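Local structure of endoglucanase (Clostridium thermocellum, 2YIK) at residues T378-P381 / V385-N388; Y395-Q400 / D426-K431; A474-P479 / D483-R488. The protein probably acts as a family 9 cellulase, hydrolysing the beta-1,4-glucosidic bonds of cellulose. All blocks are in the same frame, centred on the assembly; numbering follows the deposited sequence.

Contact 1. Residues T378-P381 / V385-N388; sequences TVTP and VFLN
The backbone N of F386 donates to T378 O at 2.8 Å, and an N-H...O angle of 160° makes the bond fairly straight. The same oxygen also receives a CA-H...O contact from V385 CA at 3.5 Å, so two neighbouring residues of 385-388 close on one carbonyl. Beside this bond V379 and V385 form a single antiparallel bridge, a non-hydrogen-bonded pair with CA atoms 4.2 Å apart. Their side chains meet loosely, V379 CB lying 4.4 Å from V385 CG2. T378 CB approaches F386 O at 3.5 Å, with CG2 near the same oxygen.

T380 adds its CG2, 4.0 Å from F386 CB, the two side chains crossing at about a right angle. Because the T380 hydroxyl sits between backbone N and carbonyl carbon (chi1 68°), the methyl is left for F386, while OG1 is hydrogen-bonded to Y384 N and D483 OD1. The F386 ring runs on from CB toward S392 and A481, and N388 O lies 3.6 Å above one of its faces, offset toward the rim. A water donates to L387 O at 2.6 Å and reaches T378 OG1 only weakly. Further out, V385 packs on W372, W420 and Q424. The single bridge closes a hairpin-like reversal in the loop between helices 363-373 and 392-408, consistent with the helix-connecting loops of the (alpha/alpha)6 barrel of family 9 glycoside hydrolases.

Contact 2. Residues Y395-Q400 / D426-K431; sequences YNTAAQ and DYLLGK
L428 reaches helix 392-408 through a single methyl, CD1, which touches T397, Q400 and N396. From CB the side chain heads toward that helix, with CG anti to the carbonyl carbon (chi1 -74°). CB and CG themselves stay more than 4.2 Å from every atom of 395-400. At CG the chain forks, and CD1 continues fully extended, anti to CA (chi2 172°), which makes it the branch that spans the gap. It comes nearest T397 CG2, at 3.8 Å, and the two side chains cross at about a right angle. Q400 NE2 lies 4.0 Å from CD1, and N396 OD1 lies 4.1 Å from it, with N396 and L428 sliding past each other in opposite directions.

The contact joins two helices consecutive in the chain, consistent with the (alpha/alpha)6 barrel of the family 9 fold. L428 lies in the last turn of helix 416-428, and the chain leaves it through a Schellman motif: G430 has a positive phi, K431 N bonds to D426 O and G430 N to Y427 O, and the chain turns off the helix axis.

The polar neighbours of the leucine methyl are held by each other. Q400 NE2 donates to N396 OD1 at 2.7 Å, one helical turn away, with an N-H...O angle of 169°, and the acceptor lies within the amide plane of Q400. N396 ND2 is held in turn by V385 O, so both ends of the N396 amide are engaged and its rotation is fixed. T397 OG1 turns back along its own helix to A393 O, leaving the methyl to L428. Helix 499-516 also packs on these residues, F505 on T397 and A508 and L512 on Q400.

Contact 3. Residues A474-P479 / D483-R488; sequences ALVGGP and DQHVDR
H485 carries its CG anti to the backbone N (chi1 176°), with the ring plane turned about square to the CA-CB-CG plane (chi2 86°), which brings ND1 to G478 O. The resulting hydrogen bond is weak: ND1 to O is 3.4 Å, although the N-H...O angle of 157° is reasonable and the oxygen lies at the ring edge, in the ring plane. Around the same ring V476 CG2 stands 4.1 Å from H485 CE1. That methyl occupies the position between backbone N and carbonyl carbon, and the two side chains cross at about a right angle.

P479 supplies the rest of the contact. Its CA lies 3.3 Å from Q484 O, while its CB packs against that same oxygen and against the carbonyl carbon of D483. The CA-CB side of the proline ring therefore lies against the backbone of D483 and Q484, and the Q484 side chain starts out away from it. G478, at a positive phi, presents its carbonyl to the histidine just ahead of the proline.

Beyond the pair, Y438 meets the H485 ring edge-to-face. The V476 side chain is about 7 Å from that of H451, predicted to be an active-site residue. Both segments belong to the long connection between helices 453-456 and 499-516, where L475 packs on A393 and T397 of helix 392-408 and on N502 and F505 of helix 499-516.

Overall arrangement
Contact 2 lies deepest, about 17 Å from the chain centre to its own centre, and all its touching residues are buried; it joins two helices by a leucine methyl set against a threonine methyl and an amide pair. Contacts 3 and 1, at about 20 and 23 Å, are loop pairs using backbone carbonyls as acceptors: contact 1 receives a peptide N-H, contact 3 a histidine N-H, weakly. Contacts 1 and 3 each reach the surface, at T378 and V379 and at Q484. Centres lie 11 to 14 Å apart, on the same side of the chain's centre. D483 of contact 3 is shared by all three, its OD1 also hydrogen-bonding Y427 OH of contact 2.

Contact 1. Residues T378-P381 / V385-N388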
loop_
_atom_site.group_PDB
_atom_site.type_symbol
_atom_site.label_atom_id
_atom_site.label_comp_id
_atom_site.label_asym_id
_atom_site.label_seq_id
_atom_site.Cartn_x
_atom_site.Cartn_y
_atom_site.Cartn_z
ATOM N N THR A 378 14.284 -12.651 14.384
ATOM C CA THR A 378 13.797 -13.009 15.708
ATOM C C THR A 378 12.415 -13.657 15.729
ATOM O O THR A 378 11.472 -13.140 15.131
ATOM C CB THR A 378 13.721 -11.753 16.610
ATOM O OG1 THR A 378 15.042 -11.303 16.929
ATOM C CG2 THR A 378 12.993 -12.061 17.899
ATOM N N VAL A 379 12.285 -14.796 16.396
ATOM C CA VAL A 379 10.961 -15.393 16.503
ATOM C C VAL A 379 10.620 -15.504 17.989
ATOM O O VAL A 379 11.460 -15.870 18.812
ATOM C CB VAL A 379 10.838 -16.759 15.746
ATOM C CG1 VAL A 379 12.184 -17.169 15.177
ATOM C CG2 VAL A 379 10.227 -17.819 16.642
ATOM N N THR A 380 9.390 -15.123 18.319
ATOM C CA THR A 380 8.904 -15.134 19.691
ATOM C C THR A 380 8.813 -16.544 20.270
ATOM O O THR A 380 8.848 -17.531 19.535
ATOM C CB THR A 380 7.496 -14.523 19.781
ATOM O OG1 THR A 380 6.571 -15.389 19.115
ATOM C CG2 THR A 380 7.458 -13.153 19.133
ATOM N N PRO A 381 8.699 -16.651 21.606
ATOM C CA PRO A 381 8.594 -17.979 22.223
ATOM C C PRO A 381 7.407 -18.686 21.576
ATOM O O PRO A 381 7.406 -19.898 21.385
ATOM C CB PRO A 381 8.342 -17.651 23.695
ATOM C CG PRO A 381 9.139 -16.392 23.885
ATOM C CD PRO A 381 8.785 -15.596 22.636
ATOM N N VAL A 385 7.414 -14.709 13.807
ATOM C CA VAL A 385 8.595 -13.970 13.348
ATOM C C VAL A 385 8.324 -12.473 13.511
ATOM O O VAL A 385 7.465 -11.886 12.854
ATOM C CB VAL A 385 8.984 -14.341 11.898
ATOM C CG1 VAL A 385 10.301 -13.678 11.533
ATOM C CG2 VAL A 385 9.130 -15.867 11.777
ATOM N N PHE A 386 9.102 -11.887 14.411
ATOM C CA PHE A 386 8.997 -10.501 14.863
ATOM C C PHE A 386 10.200 -9.614 14.478
ATOM O O PHE A 386 11.293 -9.814 15.003
ATOM C CB PHE A 386 8.862 -10.614 16.390
ATOM C CG PHE A 386 8.608 -9.335 17.115
ATOM C CD1 PHE A 386 9.669 -8.564 17.577
ATOM C CD2 PHE A 386 7.308 -8.955 17.438
ATOM C CE1 PHE A 386 9.445 -7.436 18.363
ATOM C CE2 PHE A 386 7.066 -7.833 18.224
ATOM C CZ PHE A 386 8.139 -7.069 18.690
ATOM N N LEU A 387 10.010 -8.645 13.577
ATOM C CA LEU A 387 11.114 -7.746 13.185
ATOM C C LEU A 387 11.315 -6.731 14.313
ATOM O O LEU A 387 12.403 -6.615 14.879
ATOM C CB LEU A 387 10.804 -7.023 11.868
ATOM C CG LEU A 387 11.855 -6.019 11.375
ATOM C CD1 LEU A 387 13.233 -6.660 11.326
ATOM C CD2 LEU A 387 11.457 -5.521 9.999
ATOM N N ASN A 388 10.263 -5.981 14.618
ATOM C CA ASN A 388 10.274 -5.037 15.730
ATOM C C ASN A 388 8.829 -4.809 16.181
ATOM O O ASN A 388 7.890 -5.288 15.537
ATOM C CB ASN A 388 11.019 -3.724 15.391
ATOM C CG ASN A 388 10.414 -2.964 14.232
ATOM O OD1 ASN A 388 9.241 -2.598 14.260
ATOM N ND2 ASN A 388 11.228 -2.697 13.212
HETATM O O HOH W 1 14.196 -8.506 15.263
#

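Contact 2. Residues Y395-Q400 / D426-K431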
loop_
_atom_site.group_PDB
_atom_site.type_symbol
_atom_site.label_atom_id
_atom_site.label_comp_id
_atom_site.label_asym_id
_atom_site.label_seq_id
_atom_site.Cartn_x
_atom_site.Cartn_y
_atom_site.Cartn_z
ATOM N N TYR A 395 4.861 -6.296 8.932
ATOM C CA TYR A 395 6.112 -6.806 8.369
ATOM C C TYR A 395 6.004 -8.297 8.082
ATOM O O TYR A 395 6.432 -8.776 7.031
ATOM C CB TYR A 395 7.270 -6.589 9.342
ATOM C CG TYR A 395 7.609 -5.146 9.592
ATOM C CD1 TYR A 395 7.852 -4.281 8.533
ATOM C CD2 TYR A 395 7.760 -4.658 10.893
ATOM C CE1 TYR A 395 8.245 -2.964 8.753
ATOM C CE2 TYR A 395 8.155 -3.338 11.125
ATOM C CZ TYR A 395 8.399 -2.502 10.046
ATOM O OH TYR A 395 8.816 -1.207 10.247
ATOM N N ASN A 396 5.435 -9.025 9.039
ATOM C CA ASN A 396 5.278 -10.462 8.908
ATOM C C ASN A 396 4.449 -10.844 7.682
ATOM O O ASN A 396 4.853 -11.705 6.907
ATOM C CB ASN A 396 4.636 -11.039 10.174
ATOM C CG ASN A 396 4.571 -12.561 10.155
ATOM O OD1 ASN A 396 3.735 -13.151 9.478
ATOM N ND2 ASN A 396 5.468 -13.196 10.892
ATOM N N THR A 397 3.294 -10.209 7.507
ATOM C CA THR A 397 2.448 -10.526 6.361
ATOM C C THR A 397 3.095 -10.121 5.030
ATOM O O THR A 397 2.801 -10.721 3.996
ATOM C CB THR A 397 1.032 -9.899 6.500
ATOM O OG1 THR A 397 1.127 -8.488 6.737
ATOM C CG2 THR A 397 0.285 -10.566 7.649
ATOM N N ALA A 398 3.983 -9.127 5.063
ATOM C CA ALA A 398 4.690 -8.701 3.857
ATOM C C ALA A 398 5.648 -9.824 3.467
ATOM O O ALA A 398 5.823 -10.126 2.286
ATOM C CB ALA A 398 5.462 -7.424 4.113
ATOM N N ALA A 399 6.275 -10.438 4.466
ATOM C CA ALA A 399 7.185 -11.551 4.212
ATOM C C ALA A 399 6.366 -12.723 3.681
ATOM O O ALA A 399 6.809 -13.448 2.793
ATOM C CB ALA A 399 7.910 -11.954 5.498
ATOM N N GLN A 400 5.173 -12.910 4.242
ATOM C CA GLN A 400 4.286 -13.983 3.800
ATOM C C GLN A 400 3.965 -13.792 2.319
ATOM O O GLN A 400 4.011 -14.739 1.530
ATOM C CB GLN A 400 2.981 -13.972 4.606
ATOM C CG GLN A 400 3.095 -14.455 6.051
ATOM C CD GLN A 400 1.736 -14.540 6.732
ATOM O OE1 GLN A 400 0.768 -15.014 6.136
ATOM N NE2 GLN A 400 1.658 -14.087 7.982
ATOM N N ASP A 426 -1.502 -18.564 10.478
ATOM C CA ASP A 426 -2.261 -19.292 11.494
ATOM C C ASP A 426 -1.956 -18.716 12.885
ATOM O O ASP A 426 -2.850 -18.651 13.732
ATOM C CB ASP A 426 -1.957 -20.797 11.444
ATOM C CG ASP A 426 -2.546 -21.473 10.212
ATOM O OD1 ASP A 426 -3.281 -20.810 9.446
ATOM O OD2 ASP A 426 -2.279 -22.677 10.009
ATOM N N TYR A 427 -0.712 -18.293 13.127
ATOM C CA TYR A 427 -0.387 -17.692 14.425
ATOM C C TYR A 427 -1.220 -16.420 14.560
ATOM O O TYR A 427 -1.865 -16.190 15.589
ATOM C CB TYR A 427 1.105 -17.318 14.535
ATOM C CG TYR A 427 1.464 -16.528 15.798
ATOM C CD1 TYR A 427 1.111 -15.186 15.922
ATOM C CD2 TYR A 427 2.127 -17.130 16.878
ATOM C CE1 TYR A 427 1.395 -14.458 17.084
ATOM C CE2 TYR A 427 2.422 -16.406 18.050
ATOM C CZ TYR A 427 2.047 -15.070 18.144
ATOM O OH TYR A 427 2.290 -14.334 19.291
ATOM N N LEU A 428 -1.207 -15.590 13.521
ATOM C CA LEU A 428 -1.962 -14.344 13.561
ATOM C C LEU A 428 -3.470 -14.560 13.650
ATOM O O LEU A 428 -4.188 -13.695 14.144
ATOM C CB LEU A 428 -1.615 -13.465 12.349
ATOM C CG LEU A 428 -0.230 -12.798 12.412
ATOM C CD1 LEU A 428 0.088 -12.129 11.075
ATOM C CD2 LEU A 428 -0.198 -11.780 13.544
ATOM N N LEU A 429 -3.953 -15.711 13.191
ATOM C CA LEU A 429 -5.381 -15.993 13.259
ATOM C C LEU A 429 -5.789 -16.617 14.600
ATOM O O LEU A 429 -6.963 -16.896 14.818
ATOM C CB LEU A 429 -5.805 -16.904 12.096
ATOM C CG LEU A 429 -5.749 -16.278 10.692
ATOM C CD1 LEU A 429 -6.208 -17.293 9.649
ATOM C CD2 LEU A 429 -6.634 -15.033 10.645
ATOM N N GLY A 430 -4.827 -16.843 15.492
ATOM C CA GLY A 430 -5.173 -17.413 16.788
ATOM C C GLY A 430 -4.333 -18.558 17.337
ATOM O O GLY A 430 -4.474 -18.910 18.507
ATOM N N LYS A 431 -3.475 -19.147 16.510
ATOM C CA LYS A 431 -2.628 -20.257 16.941
ATOM C C LYS A 431 -1.416 -19.673 17.689
ATOM O O LYS A 431 -0.279 -19.730 17.212
ATOM C CB LYS A 431 -2.190 -21.059 15.714
ATOM C CG LYS A 431 -1.650 -22.436 16.010
ATOM C CD LYS A 431 -1.744 -23.323 14.773
ATOM C CE LYS A 431 -1.079 -24.670 15.019
ATOM N NZ LYS A 431 -0.871 -25.428 13.752
#

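Contact 3. Residues A474-P479 / D483-R488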
loop_
_atom_site.group_PDB
_atom_site.type_symbol
_atom_site.label_atom_id
_atom_site.label_comp_id
_atom_site.label_asym_id
_atom_site.label_seq_id
_atom_site.Cartn_x
_atom_site.Cartn_y
_atom_site.Cartn_z
ATOM N N ALA A 474 -9.549 -5.723 9.901
ATOM C CA ALA A 474 -8.372 -4.937 10.251
ATOM C C ALA A 474 -7.328 -5.815 10.948
ATOM O O ALA A 474 -7.660 -6.587 11.850
ATOM C CB ALA A 474 -8.765 -3.780 11.159
ATOM N N LEU A 475 -6.076 -5.701 10.513
ATOM C CA LEU A 475 -4.975 -6.454 11.113
ATOM C C LEU A 475 -4.256 -5.458 12.007
ATOM O O LEU A 475 -3.646 -4.508 11.516
ATOM C CB LEU A 475 -4.013 -6.971 10.040
ATOM C CG LEU A 475 -2.720 -7.635 10.528
ATOM C CD1 LEU A 475 -3.038 -8.925 11.263
ATOM C CD2 LEU A 475 -1.810 -7.921 9.334
ATOM N N VAL A 476 -4.339 -5.657 13.318
ATOM C CA VAL A 476 -3.696 -4.736 14.244
ATOM C C VAL A 476 -2.177 -4.927 14.305
ATOM O O VAL A 476 -1.643 -5.921 13.809
ATOM C CB VAL A 476 -4.289 -4.890 15.649
ATOM C CG1 VAL A 476 -5.798 -4.642 15.596
ATOM C CG2 VAL A 476 -3.990 -6.281 16.193
ATOM N N GLY A 477 -1.495 -3.957 14.906
ATOM C CA GLY A 477 -0.050 -4.013 15.029
ATOM C C GLY A 477 0.466 -5.401 15.349
ATOM O O GLY A 477 1.450 -5.857 14.767
ATOM N N GLY A 478 -0.192 -6.075 16.288
ATOM C CA GLY A 478 0.220 -7.418 16.645
ATOM C C GLY A 478 0.752 -7.545 18.054
ATOM O O GLY A 478 0.756 -6.572 18.812
ATOM N N PRO A 479 1.223 -8.745 18.431
ATOM C CA PRO A 479 1.760 -8.993 19.771
ATOM C C PRO A 479 3.168 -8.431 19.932
ATOM O O PRO A 479 3.799 -8.030 18.949
ATOM C CB PRO A 479 1.719 -10.513 19.872
ATOM C CG PRO A 479 2.044 -10.940 18.455
ATOM C CD PRO A 479 1.215 -9.981 17.619
ATOM N N ASP A 483 4.903 -12.410 22.886
ATOM C CA ASP A 483 3.541 -12.841 22.515
ATOM C C ASP A 483 2.477 -12.160 23.374
ATOM O O ASP A 483 1.317 -12.601 23.405
ATOM C CB ASP A 483 3.394 -14.377 22.643
ATOM C CG ASP A 483 4.402 -15.151 21.774
ATOM O OD1 ASP A 483 4.230 -15.263 20.530
ATOM O OD2 ASP A 483 5.409 -15.625 22.351
ATOM N N GLN A 484 2.800 -11.069 24.052
ATOM C CA GLN A 484 1.698 -10.462 24.793
ATOM C C GLN A 484 1.052 -9.315 23.990
ATOM O O GLN A 484 1.625 -8.785 23.031
ATOM C CB GLN A 484 2.145 -9.921 26.150
ATOM C CG GLN A 484 2.775 -10.957 27.096
ATOM C CD GLN A 484 1.783 -12.009 27.565
ATOM O OE1 GLN A 484 1.210 -11.915 28.660
ATOM N NE2 GLN A 484 1.595 -13.036 26.743
ATOM N N HIS A 485 -0.168 -8.958 24.388
ATOM C CA HIS A 485 -0.937 -7.935 23.692
ATOM C C HIS A 485 -2.008 -7.279 24.575
ATOM O O HIS A 485 -2.703 -7.960 25.332
ATOM C CB HIS A 485 -1.631 -8.593 22.486
ATOM C CG HIS A 485 -2.544 -7.677 21.720
ATOM N ND1 HIS A 485 -2.094 -6.847 20.718
ATOM C CD2 HIS A 485 -3.886 -7.491 21.793
ATOM C CE1 HIS A 485 -3.119 -6.186 20.201
ATOM N NE2 HIS A 485 -4.215 -6.559 20.837
ATOM N N VAL A 486 -2.148 -5.957 24.476
ATOM C CA VAL A 486 -3.171 -5.247 25.243
ATOM C C VAL A 486 -4.245 -4.761 24.280
ATOM O O VAL A 486 -4.010 -3.879 23.456
ATOM C CB VAL A 486 -2.590 -4.042 26.010
ATOM C CG1 VAL A 486 -3.738 -3.204 26.605
ATOM C CG2 VAL A 486 -1.660 -4.543 27.124
ATOM N N ASP A 487 -5.426 -5.362 24.386
ATOM C CA ASP A 487 -6.540 -5.025 23.509
ATOM C C ASP A 487 -7.385 -3.856 24.031
ATOM O O ASP A 487 -8.455 -4.056 24.605
ATOM C CB ASP A 487 -7.403 -6.280 23.298
ATOM C CG ASP A 487 -8.493 -6.080 22.263
ATOM O OD1 ASP A 487 -8.428 -5.093 21.503
ATOM O OD2 ASP A 487 -9.409 -6.927 22.208
ATOM N N ARG A 488 -6.886 -2.640 23.825
ATOM C CA ARG A 488 -7.570 -1.418 24.243
ATOM C C ARG A 488 -7.522 -0.381 23.126
ATOM O O ARG A 488 -6.542 -0.301 22.381
ATOM C CB ARG A 488 -6.915 -0.824 25.491
ATOM C CG ARG A 488 -7.257 -1.526 26.799
ATOM C CD ARG A 488 -6.637 -0.759 27.963
ATOM N NE ARG A 488 -7.155 0.608 28.035
ATOM C CZ ARG A 488 -8.331 0.948 28.565
ATOM N NH1 ARG A 488 -9.123 0.015 29.086
ATOM N NH2 ARG A 488 -8.719 2.223 28.564
#